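Side-chain contacts in GlcNAc Inducible Gene 2, GIG2 (Candida albicans, PDB 6AKZ), which binds iron(III) and is probably an oxygenase of the cupin clan, its substrate not established: residues Ser263-Gly268 and Arg359-Asn364; Phe224-Arg229 and Phe253-Gly258. All blocks are in the same frame, centred on the assembly; numbering follows the deposited sequence.

Overall arrangement
Contact 1 and contact 2 sit about 30 Å apart between centres and do not touch. They share one element: contact 2 takes in the start of strand 256-261, and contact 1 lies in the loop that follows its end. Contact 2 is core. All its touching residues are buried, and aliphatic and aromatic groups meet directly; the charge of R229 is paired with D352, outside the two segments. Contact 1 lies at the periphery, its centre about 23 Å from that of the chain, and is partly buried; there two loops meet through ordered waters, with sparse direct contact. The R229 side chain is about 13 Å from the iron, and contact 1 lies away from the metal site.

Contact 1. Residues Ser263-Gly268 and Arg359-Asn364; sequences SNNKSG and REHNGN
N265 and H361 face each other where two loops at the edge of the cupin-type core pass in roughly opposite directions, 149° apart, with the CA atoms of N265 and G363 6.9 Å from each other. One loop joins strands 256-261 and 272-274, the other strands 355-357 and 367-371. The side chains of N265 and H361 cross at about a right angle, with amide and ring planes 79° apart, and N265 ND2 stops 4.1 Å from H361 NE2. Water 2 bridges the two: it accepts from N265 ND2 at 3.0 Å and makes a weak bond to H361 NE2. CG of H361 lies anti to the backbone N (chi1 180°), which carries the ring over to N265. The amide of N265 is held at both ends: ND2 also donates to H366 O, while OD1 takes the hydroxyl of S263 OG at 2.6 Å, in the carbonyl plane on a lone pair. Farther out, water 3 accepts from K266 NZ and donates to N364 OD1 at 2.7 Å, linking the two exposed side chains. At the other end of the contact, water 4 accepts from N362 N and donates to G268 O, 2.8 Å away.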
loop_
_atom_site.group_PDB
_atom_site.type_symbol
_atom_site.label_atom_id
_atom_site.label_comp_id
_atom_site.label_asym_id
_atom_site.label_seq_id
_atom_site.Cartn_x
_atom_site.Cartn_y
_atom_site.Cartn_z
ATOM N N SER A 263 15.975 -7.585 -11.040
ATOM C CA SER A 263 17.101 -6.960 -11.744
ATOM C C SER A 263 17.970 -6.163 -10.748
ATOM O O SER A 263 17.514 -5.844 -9.632
ATOM C CB SER A 263 16.578 -6.055 -12.843
ATOM O OG SER A 263 15.750 -5.026 -12.334
ATOM N N ASN A 264 19.205 -5.873 -11.151
ATOM C CA ASN A 264 20.066 -4.961 -10.414
ATOM C C ASN A 264 19.929 -3.582 -11.023
ATOM O O ASN A 264 20.219 -3.448 -12.244
ATOM C CB ASN A 264 21.534 -5.353 -10.549
ATOM C CG ASN A 264 21.825 -6.724 -10.033
ATOM O OD1 ASN A 264 21.401 -7.152 -8.925
ATOM N ND2 ASN A 264 22.525 -7.489 -10.876
ATOM N N ASN A 265 19.546 -2.546 -10.240
ATOM C CA ASN A 265 19.441 -1.147 -10.755
ATOM C C ASN A 265 19.869 -0.175 -9.682
ATOM O O ASN A 265 19.458 -0.328 -8.537
ATOM C CB ASN A 265 18.026 -0.798 -11.155
ATOM C CG ASN A 265 17.419 -1.844 -12.071
ATOM O OD1 ASN A 265 16.816 -2.834 -11.564
ATOM N ND2 ASN A 265 17.683 -1.756 -13.388
ATOM N N LYS A 266 20.723 0.761 -10.013
ATOM C CA LYS A 266 21.302 1.668 -8.977
ATOM C C LYS A 266 20.254 2.766 -8.720
ATOM O O LYS A 266 19.326 2.810 -9.448
ATOM C CB LYS A 266 22.545 2.328 -9.480
ATOM C CG LYS A 266 23.699 1.354 -9.522
ATOM C CD LYS A 266 24.927 2.040 -10.107
ATOM C CE LYS A 266 26.006 1.065 -10.487
ATOM N NZ LYS A 266 25.711 0.551 -11.866
ATOM N N SER A 267 20.362 3.510 -7.621
ATOM C CA SER A 267 19.385 4.590 -7.285
ATOM C C SER A 267 19.153 5.451 -8.487
ATOM O O SER A 267 20.129 5.802 -9.199
ATOM C CB SER A 267 19.877 5.473 -6.109
ATOM O OG SER A 267 20.161 4.712 -5.011
ATOM N N GLY A 268 17.918 5.794 -8.781
ATOM C CA GLY A 268 17.619 6.654 -9.931
ATOM C C GLY A 268 17.445 5.944 -11.279
ATOM O O GLY A 268 17.028 6.539 -12.246
ATOM N N ARG A 359 11.409 9.286 -13.144
ATOM C CA ARG A 359 11.021 9.890 -14.445
ATOM C C ARG A 359 11.826 9.229 -15.603
ATOM O O ARG A 359 11.296 8.813 -16.643
ATOM C CB ARG A 359 11.281 11.433 -14.385
ATOM N N GLU A 360 13.091 9.056 -15.388
ATOM C CA GLU A 360 13.927 8.504 -16.421
ATOM C C GLU A 360 14.616 7.228 -16.014
ATOM O O GLU A 360 14.756 6.981 -14.868
ATOM C CB GLU A 360 15.034 9.516 -16.694
ATOM C CG GLU A 360 14.620 10.882 -17.190
ATOM C CD GLU A 360 13.850 10.799 -18.464
ATOM O OE1 GLU A 360 14.190 9.986 -19.322
ATOM O OE2 GLU A 360 12.900 11.555 -18.635
ATOM N N HIS A 361 15.075 6.447 -16.999
ATOM C CA HIS A 361 15.825 5.229 -16.750
ATOM C C HIS A 361 17.004 5.192 -17.698
ATOM O O HIS A 361 16.878 4.762 -18.807
ATOM C CB HIS A 361 15.025 3.971 -16.943
ATOM C CG HIS A 361 15.821 2.732 -16.685
ATOM N ND1 HIS A 361 15.340 1.463 -16.902
ATOM C CD2 HIS A 361 17.079 2.584 -16.249
ATOM C CE1 HIS A 361 16.274 0.588 -16.597
ATOM N NE2 HIS A 361 17.329 1.245 -16.174
ATOM N N ASN A 362 18.086 5.728 -17.195
ATOM C CA ASN A 362 19.330 5.785 -17.917
ATOM C C ASN A 362 20.359 4.881 -17.294
ATOM O O ASN A 362 21.558 5.093 -17.350
ATOM C CB ASN A 362 19.795 7.201 -18.053
ATOM C CG ASN A 362 18.916 7.967 -18.987
ATOM O OD1 ASN A 362 18.464 7.439 -20.018
ATOM N ND2 ASN A 362 18.565 9.193 -18.596
ATOM N N GLY A 363 19.868 3.814 -16.716
ATOM C CA GLY A 363 20.704 2.698 -16.353
ATOM C C GLY A 363 21.093 1.758 -17.461
ATOM O O GLY A 363 20.753 1.966 -18.619
ATOM N N ASN A 364 21.822 0.696 -17.082
ATOM C CA ASN A 364 22.464 -0.224 -18.046
ATOM C C ASN A 364 21.640 -1.458 -18.452
ATOM O O ASN A 364 22.109 -2.239 -19.244
ATOM C CB ASN A 364 23.855 -0.700 -17.595
ATOM C CG ASN A 364 23.904 -1.158 -16.149
ATOM O OD1 ASN A 364 22.891 -1.159 -15.428
ATOM N ND2 ASN A 364 25.103 -1.552 -15.711
HETATM O O HOH W 1 20.800 -2.919 -14.755
HETATM O O HOH W 2 19.879 -0.123 -14.524
HETATM O O HOH W 3 23.069 -0.798 -12.730
HETATM O O HOH W 4 18.248 7.123 -14.663
#

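Contact 2. Residues Phe224-Arg229 and Phe253-Gly258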
loop_
_atom_site.group_PDB
_atom_site.type_symbol
_atom_site.label_atom_id
_atom_site.label_comp_id
_atom_site.label_asym_id
_atom_site.label_seq_id
_atom_site.Cartn_x
_atom_site.Cartn_y
_atom_site.Cartn_z
ATOM N N PHE A 224 0.479 2.144 12.627
ATOM C CA PHE A 224 0.517 0.696 12.704
ATOM C C PHE A 224 -0.635 0.094 13.439
ATOM O O PHE A 224 -0.711 -1.124 13.478
ATOM C CB PHE A 224 1.864 0.203 13.187
ATOM C CG PHE A 224 2.940 0.583 12.257
ATOM C CD1 PHE A 224 3.259 -0.233 11.163
ATOM C CD2 PHE A 224 3.559 1.833 12.357
ATOM C CE1 PHE A 224 4.216 0.154 10.246
ATOM C CE2 PHE A 224 4.523 2.215 11.440
ATOM C CZ PHE A 224 4.816 1.385 10.356
ATOM N N LYS A 225 -1.511 0.938 13.996
ATOM C CA LYS A 225 -2.676 0.460 14.711
ATOM C C LYS A 225 -3.863 0.319 13.727
ATOM O O LYS A 225 -4.251 1.304 13.088
ATOM C CB LYS A 225 -3.031 1.460 15.789
ATOM C CG LYS A 225 -4.252 1.080 16.566
ATOM C CD LYS A 225 -4.404 1.997 17.796
ATOM C CE LYS A 225 -5.730 1.683 18.527
ATOM N NZ LYS A 225 -5.641 2.451 19.813
ATOM N N LEU A 226 -4.451 -0.864 13.664
ATOM C CA LEU A 226 -5.375 -1.177 12.650
ATOM C C LEU A 226 -6.845 -1.317 13.057
ATOM O O LEU A 226 -7.681 -1.684 12.260
ATOM C CB LEU A 226 -4.851 -2.382 11.907
ATOM C CG LEU A 226 -3.556 -2.224 11.164
ATOM C CD1 LEU A 226 -3.240 -3.507 10.410
ATOM C CD2 LEU A 226 -3.473 -1.029 10.219
ATOM N N ASP A 227 -7.154 -1.011 14.294
ATOM C CA ASP A 227 -8.535 -1.175 14.776
ATOM C C ASP A 227 -9.588 -0.526 13.904
ATOM O O ASP A 227 -10.601 -1.161 13.585
ATOM C CB ASP A 227 -8.661 -0.634 16.207
ATOM C CG ASP A 227 -7.786 -1.350 17.214
ATOM O OD1 ASP A 227 -6.547 -1.446 17.056
ATOM O OD2 ASP A 227 -8.342 -1.792 18.261
ATOM N N GLU A 228 -9.377 0.717 13.507
ATOM C CA GLU A 228 -10.339 1.450 12.709
ATOM C C GLU A 228 -10.115 1.136 11.220
ATOM O O GLU A 228 -11.077 0.959 10.471
ATOM C CB GLU A 228 -10.216 2.973 12.926
ATOM C CG GLU A 228 -10.597 3.415 14.317
ATOM C CD GLU A 228 -9.505 3.186 15.314
ATOM O OE1 GLU A 228 -8.312 3.132 14.932
ATOM O OE2 GLU A 228 -9.823 3.105 16.506
ATOM N N ARG A 229 -8.847 1.059 10.789
ATOM C CA ARG A 229 -8.585 0.830 9.356
ATOM C C ARG A 229 -9.140 -0.447 8.756
ATOM O O ARG A 229 -9.433 -0.506 7.565
ATOM C CB ARG A 229 -7.068 0.921 9.107
ATOM C CG ARG A 229 -6.802 1.437 7.703
ATOM C CD ARG A 229 -5.350 1.763 7.548
ATOM N NE ARG A 229 -5.132 2.392 6.255
ATOM C CZ ARG A 229 -4.256 3.379 6.035
ATOM N NH1 ARG A 229 -3.447 3.826 7.029
ATOM N NH2 ARG A 229 -4.159 3.890 4.836
ATOM N N PHE A 253 -7.471 -4.182 0.590
ATOM C CA PHE A 253 -6.904 -3.435 1.711
ATOM C C PHE A 253 -5.508 -3.952 1.902
ATOM O O PHE A 253 -5.329 -5.106 2.354
ATOM C CB PHE A 253 -7.753 -3.637 2.963
ATOM C CG PHE A 253 -7.125 -3.183 4.212
ATOM C CD1 PHE A 253 -6.499 -1.921 4.311
ATOM C CD2 PHE A 253 -7.148 -3.978 5.317
ATOM C CE1 PHE A 253 -5.910 -1.520 5.504
ATOM C CE2 PHE A 253 -6.525 -3.590 6.502
ATOM C CZ PHE A 253 -5.903 -2.363 6.601
ATOM N N ARG A 254 -4.493 -3.165 1.490
ATOM C CA ARG A 254 -3.102 -3.630 1.633
ATOM C C ARG A 254 -2.498 -2.700 2.721
ATOM O O ARG A 254 -2.673 -1.475 2.633
ATOM C CB ARG A 254 -2.317 -3.443 0.320
ATOM C CG ARG A 254 -2.888 -4.237 -0.872
ATOM C CD ARG A 254 -2.153 -3.935 -2.155
ATOM N NE ARG A 254 -2.378 -2.552 -2.576
ATOM C CZ ARG A 254 -1.772 -1.965 -3.608
ATOM N NH1 ARG A 254 -0.975 -2.673 -4.382
ATOM N NH2 ARG A 254 -2.065 -0.692 -3.919
ATOM N N THR A 255 -1.861 -3.289 3.722
ATOM C CA THR A 255 -1.136 -2.583 4.748
ATOM C C THR A 255 0.169 -2.070 4.174
ATOM O O THR A 255 0.634 -0.976 4.584
ATOM C CB THR A 255 -0.833 -3.489 5.948
ATOM O OG1 THR A 255 -0.350 -4.785 5.523
ATOM C CG2 THR A 255 -2.087 -3.751 6.719
ATOM N N LEU A 256 0.784 -2.881 3.317
ATOM C CA LEU A 256 2.042 -2.515 2.710
ATOM C C LEU A 256 2.005 -2.761 1.258
ATOM O O LEU A 256 1.476 -3.816 0.834
ATOM C CB LEU A 256 3.162 -3.375 3.280
ATOM C CG LEU A 256 3.447 -3.276 4.780
ATOM C CD1 LEU A 256 4.532 -4.313 5.112
ATOM C CD2 LEU A 256 3.892 -1.865 5.148
ATOM N N GLN A 257 2.634 -1.898 0.469
ATOM C CA GLN A 257 2.899 -2.221 -0.941
ATOM C C GLN A 257 4.313 -2.775 -0.970
ATOM O O GLN A 257 5.129 -2.538 -0.084
ATOM C CB GLN A 257 2.870 -1.004 -1.831
ATOM C CG GLN A 257 1.477 -0.340 -1.963
ATOM C CD GLN A 257 1.428 0.716 -3.064
ATOM O OE1 GLN A 257 1.845 0.439 -4.173
ATOM N NE2 GLN A 257 0.827 1.871 -2.798
ATOM N N GLY A 258 4.579 -3.532 -1.994
ATOM C CA GLY A 258 5.873 -4.184 -2.130
ATOM C C GLY A 258 6.220 -4.750 -3.461
ATOM O O GLY A 258 5.310 -4.986 -4.282
#
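F253, R229 and L226 bury the largest areas here, where the turn 224-229 packs against the chain entering strand 256-261 of the main sheet in this cupin-clan fold. The F253 ring comes up against the aliphatic part of R229: its CE1 atom lies 3.8 Å from R229 CG and 3.9 Å from R229 CD. The ring is brought there by a first torsion of 167°, which sets CG anti to the backbone N. R229 runs extended from CG to NE and passes the ring at a slant; its guanidinium plane is turned only 19° from the ring plane, and the group meets CE1 obliquely. Over one face of the ring, toward the rim, sits the carbonyl R229 O, 4.1 Å above the plane. Beside this pair, L226 meets T255 through methyl groups at about a right angle, L226 CD1 to T255 CG2 at 3.9 Å. The hydroxyl of T255 is bonded elsewhere, to Q374 OE1. One residue past L256, Q257 NE2 bonds to the iron ligand D194 through OD2. What meets directly is mainly carbon on carbon, with R229 O over the ring as the polar exception. Outside the contact, the salt bridge from R229 NH2 to D352 OD1 balances the buried charge and holds the far end of the chain that F253 packs against.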